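Local atomic coordinates of biliverdin reductase (Synechocystis sp., PDB entry 5B3T), a protein that probably reduces biliverdin to bilirubin with NADPH in the breakdown of heme. Residues Arg28-Arg33 against Ser282-Phe287; Arg207-Pro212 against Phe217-Ala222. All coordinates share one frame; numbering follows the deposited sequence.

Contact 1: residues Arg28-Arg33 against Ser282-Phe287. With PO4 (phosphate ion), chain C.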
loop_
_atom_site.group_PDB
_atom_site.type_symbol
_atom_site.label_atom_id
_atom_site.label_comp_id
_atom_site.label_asym_id
_atom_site.label_seq_id
_atom_site.Cartn_x
_atom_site.Cartn_y
_atom_site.Cartn_z
ATOM N N ARG A 28 8.126 -9.032 -5.705
ATOM C CA ARG A 28 8.830 -8.347 -6.785
ATOM C C ARG A 28 10.128 -9.068 -7.128
ATOM O O ARG A 28 10.456 -9.254 -8.306
ATOM C CB ARG A 28 9.114 -6.897 -6.391
ATOM C CG ARG A 28 7.878 -6.050 -6.127
ATOM C CD ARG A 28 7.201 -5.599 -7.407
ATOM N NE ARG A 28 6.147 -4.625 -7.132
ATOM C CZ ARG A 28 5.373 -4.077 -8.062
ATOM N NH1 ARG A 28 5.528 -4.405 -9.337
ATOM N NH2 ARG A 28 4.441 -3.197 -7.716
ATOM N N ALA A 29 10.881 -9.481 -6.104
ATOM C CA ALA A 29 12.150 -10.162 -6.338
ATOM C C ALA A 29 11.947 -11.462 -7.105
ATOM O O ALA A 29 12.746 -11.802 -7.984
ATOM C CB ALA A 29 12.854 -10.434 -5.009
ATOM N N GLU A 30 10.882 -12.200 -6.784
ATOM C CA GLU A 30 10.626 -13.464 -7.467
ATOM C C GLU A 30 10.432 -13.257 -8.965
ATOM O O GLU A 30 10.969 -14.018 -9.778
ATOM C CB GLU A 30 9.411 -14.157 -6.849
ATOM C CG GLU A 30 9.652 -14.694 -5.443
ATOM C CD GLU A 30 8.380 -15.166 -4.761
ATOM O OE1 GLU A 30 7.277 -14.796 -5.218
ATOM O OE2 GLU A 30 8.484 -15.911 -3.764
ATOM N N VAL A 31 9.686 -12.221 -9.352
ATOM C CA VAL A 31 9.400 -12.005 -10.767
ATOM C C VAL A 31 10.587 -11.366 -11.478
ATOM O O VAL A 31 10.885 -11.701 -12.630
ATOM C CB VAL A 31 8.117 -11.167 -10.925
ATOM C CG1 VAL A 31 7.825 -10.910 -12.399
ATOM C CG2 VAL A 31 6.938 -11.867 -10.256
ATOM N N PHE A 32 11.279 -10.434 -10.816
ATOM C CA PHE A 32 12.444 -9.801 -11.430
ATOM C C PHE A 32 13.516 -10.825 -11.777
ATOM O O PHE A 32 14.152 -10.736 -12.834
ATOM C CB PHE A 32 13.015 -8.727 -10.504
ATOM C CG PHE A 32 12.298 -7.416 -10.585
ATOM C CD1 PHE A 32 11.992 -6.861 -11.812
ATOM C CD2 PHE A 32 11.933 -6.737 -9.434
ATOM C CE1 PHE A 32 11.336 -5.653 -11.898
ATOM C CE2 PHE A 32 11.274 -5.526 -9.515
ATOM C CZ PHE A 32 10.975 -4.984 -10.747
ATOM N N ARG A 33 13.671 -11.792 -10.900
ATOM C CA ARG A 33 14.609 -12.865 -11.107
ATOM C C ARG A 33 14.193 -13.792 -12.244
ATOM O O ARG A 33 14.965 -14.122 -13.078
ATOM C CB ARG A 33 14.814 -13.693 -9.831
ATOM C CG ARG A 33 15.887 -14.752 -9.943
ATOM C CD ARG A 33 16.101 -15.591 -8.697
ATOM N NE ARG A 33 14.857 -16.017 -8.062
ATOM C CZ ARG A 33 14.774 -16.798 -6.984
ATOM N NH1 ARG A 33 15.889 -17.300 -6.441
ATOM N NH2 ARG A 33 13.584 -17.099 -6.479
ATOM N N SER A 282 -4.981 -14.363 -6.310
ATOM C CA SER A 282 -3.788 -14.238 -5.490
ATOM C C SER A 282 -3.135 -12.873 -5.673
ATOM O O SER A 282 -3.177 -12.274 -6.753
ATOM C CB SER A 282 -2.781 -15.334 -5.839
ATOM O OG SER A 282 -2.233 -15.122 -7.129
ATOM N N ARG A 283 -2.528 -12.378 -4.591
ATOM C CA ARG A 283 -1.699 -11.184 -4.694
ATOM C C ARG A 283 -0.444 -11.456 -5.512
ATOM O O ARG A 283 0.076 -10.547 -6.171
ATOM C CB ARG A 283 -1.323 -10.682 -3.301
ATOM C CG ARG A 283 -2.493 -10.153 -2.486
ATOM C CD ARG A 283 -2.074 -9.940 -1.046
ATOM N NE ARG A 283 -1.617 -11.187 -0.442
ATOM C CZ ARG A 283 -1.012 -11.271 0.737
ATOM N NH1 ARG A 283 -0.784 -10.174 1.446
ATOM N NH2 ARG A 283 -0.631 -12.451 1.206
ATOM N N ARG A 284 0.050 -12.696 -5.478
ATOM C CA ARG A 284 1.205 -13.070 -6.287
ATOM C C ARG A 284 0.944 -12.814 -7.764
ATOM O O ARG A 284 1.790 -12.252 -8.469
ATOM C CB ARG A 284 1.547 -14.539 -6.052
ATOM C CG ARG A 284 2.604 -15.096 -6.990
ATOM C CD ARG A 284 2.485 -16.608 -7.067
ATOM N NE ARG A 284 2.413 -17.197 -5.734
ATOM C CZ ARG A 284 3.473 -17.562 -5.021
ATOM N NH1 ARG A 284 4.693 -17.408 -5.516
ATOM N NH2 ARG A 284 3.313 -18.083 -3.811
ATOM N N GLY A 285 -0.226 -13.226 -8.253
ATOM C CA GLY A 285 -0.554 -12.987 -9.648
ATOM C C GLY A 285 -0.639 -11.511 -9.978
ATOM O O GLY A 285 -0.200 -11.079 -11.046
ATOM N N LEU A 286 -1.197 -10.713 -9.063
ATOM C CA LEU A 286 -1.322 -9.280 -9.311
ATOM C C LEU A 286 0.034 -8.589 -9.278
ATOM O O LEU A 286 0.286 -7.671 -10.068
ATOM C CB LEU A 286 -2.274 -8.650 -8.294
ATOM C CG LEU A 286 -3.742 -9.067 -8.401
ATOM C CD1 LEU A 286 -4.501 -8.687 -7.138
ATOM C CD2 LEU A 286 -4.388 -8.440 -9.629
ATOM N N PHE A 287 0.919 -9.005 -8.367
ATOM C CA PHE A 287 2.273 -8.456 -8.357
ATOM C C PHE A 287 3.018 -8.809 -9.637
ATOM O O PHE A 287 3.759 -7.982 -10.179
ATOM C CB PHE A 287 3.050 -8.961 -7.140
ATOM C CG PHE A 287 2.980 -8.046 -5.949
ATOM C CD1 PHE A 287 3.552 -6.785 -5.996
ATOM C CD2 PHE A 287 2.357 -8.451 -4.781
ATOM C CE1 PHE A 287 3.493 -5.938 -4.903
ATOM C CE2 PHE A 287 2.295 -7.608 -3.680
ATOM C CZ PHE A 287 2.863 -6.350 -3.742
HETATM P P PO4 C . -1.239 -14.645 -1.894
HETATM O O1 PO4 C . -1.939 -15.913 -1.480
HETATM O O2 PO4 C . -0.622 -14.812 -3.261
HETATM O O3 PO4 C . -2.240 -13.519 -1.939
HETATM O O4 PO4 C . -0.153 -14.330 -0.892
#

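Contact 2: residues Arg207-Pro212 against Phe217-Ala222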
loop_
_atom_site.group_PDB
_atom_site.type_symbol
_atom_site.label_atom_id
_atom_site.label_comp_id
_atom_site.label_asym_id
_atom_site.label_seq_id
_atom_site.Cartn_x
_atom_site.Cartn_y
_atom_site.Cartn_z
ATOM N N ARG A 207 -6.850 7.370 18.690
ATOM C CA ARG A 207 -6.504 7.170 20.090
ATOM C C ARG A 207 -5.302 6.242 20.184
ATOM O O ARG A 207 -5.256 5.208 19.509
ATOM C CB ARG A 207 -7.687 6.589 20.873
ATOM C CG ARG A 207 -7.348 6.235 22.312
ATOM C CD ARG A 207 -8.563 5.777 23.104
ATOM N NE ARG A 207 -8.205 5.510 24.495
ATOM C CZ ARG A 207 -9.066 5.144 25.439
ATOM N NH1 ARG A 207 -10.351 4.994 25.148
ATOM N NH2 ARG A 207 -8.641 4.926 26.676
ATOM N N PHE A 208 -4.335 6.610 21.022
ATOM C CA PHE A 208 -3.145 5.806 21.248
ATOM C C PHE A 208 -3.039 5.400 22.713
ATOM O O PHE A 208 -3.455 6.136 23.614
ATOM C CB PHE A 208 -1.869 6.558 20.845
ATOM C CG PHE A 208 -1.721 6.758 19.365
ATOM C CD1 PHE A 208 -1.179 5.760 18.571
ATOM C CD2 PHE A 208 -2.104 7.949 18.768
ATOM C CE1 PHE A 208 -1.031 5.939 17.205
ATOM C CE2 PHE A 208 -1.957 8.137 17.401
ATOM C CZ PHE A 208 -1.420 7.130 16.619
ATOM N N TRP A 209 -2.481 4.212 22.934
ATOM C CA TRP A 209 -2.027 3.757 24.245
ATOM C C TRP A 209 -0.504 3.725 24.189
ATOM O O TRP A 209 0.076 2.876 23.504
ATOM C CB TRP A 209 -2.581 2.375 24.588
ATOM C CG TRP A 209 -4.051 2.302 24.902
ATOM C CD1 TRP A 209 -4.618 2.157 26.136
ATOM C CD2 TRP A 209 -5.137 2.330 23.964
ATOM N NE1 TRP A 209 -5.987 2.108 26.026
ATOM C CE2 TRP A 209 -6.332 2.212 24.704
ATOM C CE3 TRP A 209 -5.216 2.454 22.574
ATOM C CZ2 TRP A 209 -7.588 2.212 24.100
ATOM C CZ3 TRP A 209 -6.465 2.454 21.976
ATOM C CH2 TRP A 209 -7.633 2.335 22.739
ATOM N N ASP A 210 0.144 4.644 24.897
ATOM C CA ASP A 210 1.593 4.755 24.814
ATOM C C ASP A 210 2.286 3.658 25.615
ATOM O O ASP A 210 1.763 3.160 26.615
ATOM C CB ASP A 210 2.064 6.120 25.316
ATOM C CG ASP A 210 1.889 7.215 24.284
ATOM O OD1 ASP A 210 1.594 6.893 23.114
ATOM O OD2 ASP A 210 2.054 8.400 24.644
ATOM N N GLN A 211 3.474 3.285 25.155
ATOM C CA GLN A 211 4.386 2.463 25.935
ATOM C C GLN A 211 5.091 3.339 26.965
ATOM O O GLN A 211 4.974 4.566 26.933
ATOM C CB GLN A 211 5.387 1.776 25.005
ATOM C CG GLN A 211 4.808 0.695 24.107
ATOM C CD GLN A 211 4.594 -0.626 24.833
ATOM O OE1 GLN A 211 4.508 -0.664 26.059
ATOM N NE2 GLN A 211 4.510 -1.716 24.074
ATOM N N PRO A 212 5.802 2.739 27.929
ATOM C CA PRO A 212 6.620 3.560 28.841
ATOM C C PRO A 212 7.564 4.494 28.104
ATOM O O PRO A 212 7.716 5.657 28.498
ATOM C CB PRO A 212 7.370 2.509 29.668
ATOM C CG PRO A 212 6.443 1.344 29.697
ATOM C CD PRO A 212 5.771 1.325 28.348
ATOM N N PHE A 217 3.842 3.163 20.713
ATOM C CA PHE A 217 2.533 2.906 21.288
ATOM C C PHE A 217 2.346 1.403 21.441
ATOM O O PHE A 217 2.908 0.607 20.683
ATOM C CB PHE A 217 1.395 3.512 20.450
ATOM C CG PHE A 217 1.336 3.028 19.021
ATOM C CD1 PHE A 217 0.554 1.936 18.678
ATOM C CD2 PHE A 217 2.027 3.692 18.015
ATOM C CE1 PHE A 217 0.482 1.494 17.364
ATOM C CE2 PHE A 217 1.957 3.254 16.697
ATOM C CZ PHE A 217 1.184 2.157 16.372
ATOM N N ARG A 218 1.579 1.023 22.458
ATOM C CA ARG A 218 1.238 -0.374 22.662
ATOM C C ARG A 218 -0.116 -0.734 22.076
ATOM O O ARG A 218 -0.427 -1.922 21.960
ATOM C CB ARG A 218 1.264 -0.723 24.155
ATOM C CG ARG A 218 0.246 0.012 25.001
ATOM C CD ARG A 218 0.397 -0.369 26.467
ATOM N NE ARG A 218 -0.781 -0.004 27.247
ATOM C CZ ARG A 218 -1.779 -0.839 27.513
ATOM N NH1 ARG A 218 -1.733 -2.087 27.066
ATOM N NH2 ARG A 218 -2.818 -0.432 28.228
ATOM N N ALA A 219 -0.922 0.260 21.716
ATOM C CA ALA A 219 -2.179 0.033 21.025
ATOM C C ALA A 219 -2.597 1.333 20.360
ATOM O O ALA A 219 -2.239 2.422 20.817
ATOM C CB ALA A 219 -3.278 -0.457 21.977
ATOM N N CYS A 220 -3.348 1.206 19.270
ATOM C CA CYS A 220 -3.949 2.356 18.618
ATOM C C CYS A 220 -5.325 1.966 18.102
ATOM O O CYS A 220 -5.561 0.818 17.714
ATOM C CB CYS A 220 -3.084 2.891 17.463
ATOM S SG CYS A 220 -2.993 1.825 16.006
ATOM N N LEU A 221 -6.237 2.932 18.125
ATOM C CA LEU A 221 -7.556 2.782 17.526
ATOM C C LEU A 221 -7.845 4.044 16.733
ATOM O O LEU A 221 -7.958 5.129 17.313
ATOM C CB LEU A 221 -8.640 2.547 18.581
ATOM C CG LEU A 221 -10.070 2.539 18.032
ATOM C CD1 LEU A 221 -10.240 1.456 16.973
ATOM C CD2 LEU A 221 -11.082 2.364 19.153
ATOM N N ALA A 222 -7.944 3.908 15.415
ATOM C CA ALA A 222 -8.193 5.037 14.533
ATOM C C ALA A 222 -9.462 4.768 13.741
ATOM O O ALA A 222 -9.611 3.698 13.143
ATOM C CB ALA A 222 -7.011 5.279 13.594
HETATM O O HOH W 1 -0.836 2.971 27.713
HETATM O O HOH W 2 5.335 -0.969 21.268
#

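Contact 1: residues Arg28-Arg33 against Ser282-Phe287
The helix that follows the first strand of the Rossmann fold, 23-34, meets the start of helix 283-300 here, through Arg28 and Phe287. The guanidinium of Arg28 lies at the rim of the Phe287 ring, near the ring plane, with NE 3.6 Å from CD1. That CD1 in turn sits over one face of the guanidinium, the two planes being 75° apart. The Arg28 chain bends at chi2 (-78°), which carries its end across to the second helix. There NH1 forms a salt bridge with Asp290 and a hydrogen bond with Thr291. The contact joins the Rossmann domain to the C-terminal alpha/beta domain. Phe287 also packs on Tyr23 and Ala24, which bind NADP(+) in another structure of this protein but hold none here. A leucine in place of Arg28 would probably leave the carboxylate of Asp290 without its charged mate. On the outer side, Glu30 OE1 and Arg284 NH1 make a long salt bridge of 3.7 Å by charge alone; Glu30 pairs more strongly with Arg27. Ser282 is the N-cap, its OG accepting from Gly285 N at 3.0 Å. A phosphate, probably from the crystallisation liquor, takes bonds from Arg283 N, NE and NH2 and from Arg284 N.

Contact 2: residues Arg207-Pro212 against Phe217-Ala222
Strands 199-210 and 217-228 form an antiparallel beta hairpin, and Arg207 to Asp210 pair with Leu221 to Phe217 across a classic beta bulge. Arg207 and Leu221 are a hydrogen-bonded pair. Arg207 N donates to Leu221 O at 2.9 Å, and Leu221 N returns a bond to Arg207 O. Trp209 N gives a nearly straight bond to Ala219 O (2.8 Å, 176°). At the bulge, Trp209 O takes two donors: Arg218 N at 2.6 Å, and Ala219 N in a weak bond at 3.3 Å. Both bulge residues face Trp209. Its CE3 touches Ala219 CB. Arg218 CG lies 3.7 Å from Trp209 CB, and Trp209 CG sits over one face of the Arg218 guanidinium. Phe208 and Cys220 are a non-hydrogen-bonded pair, and there CD1 of the Phe208 ring packs against Cys220 CB. CD1 of Phe208 also lies 3.7 Å from CG of Phe217; the two rings meet obliquely, their planes 59° apart. On the other side of strand 217-228, backbone bonds join Cys220 to Lys240 and Arg218 to Glu242. Asp210 OD1 is hydrogen-bonded to His175 NE2, and Arg218 NH1 forms a salt bridge with Glu242. One water donates to Asp210 O and accepts from Arg218 NE. Gln211 bends at chi2 (-79°), laying its amide against Arg218 CB. A second water accepts from Gln211 NE2 at 3.0 Å and donates to Phe217 O at 3.0 Å.

From the N terminus, the chain first lays down strand 14-19 and helix 23-34, which carries the first half of contact 1. It then completes the parallel Rossmann sheet and enters the mixed sheet of the C-terminal domain. Contact 2 closes a short loop there, with four residues between its segments, at strand 199-210, one edge of that sheet. The chain runs on through the rest of the mixed sheet to helix 283-300. Contact 1 closes only then, over 248 intervening residues, so contact 2 falls wholly within its span. Contact 1 ties two domains together; contact 2 stays inside one. Their centres are 34 Å apart, on opposite sides of the chain's centre.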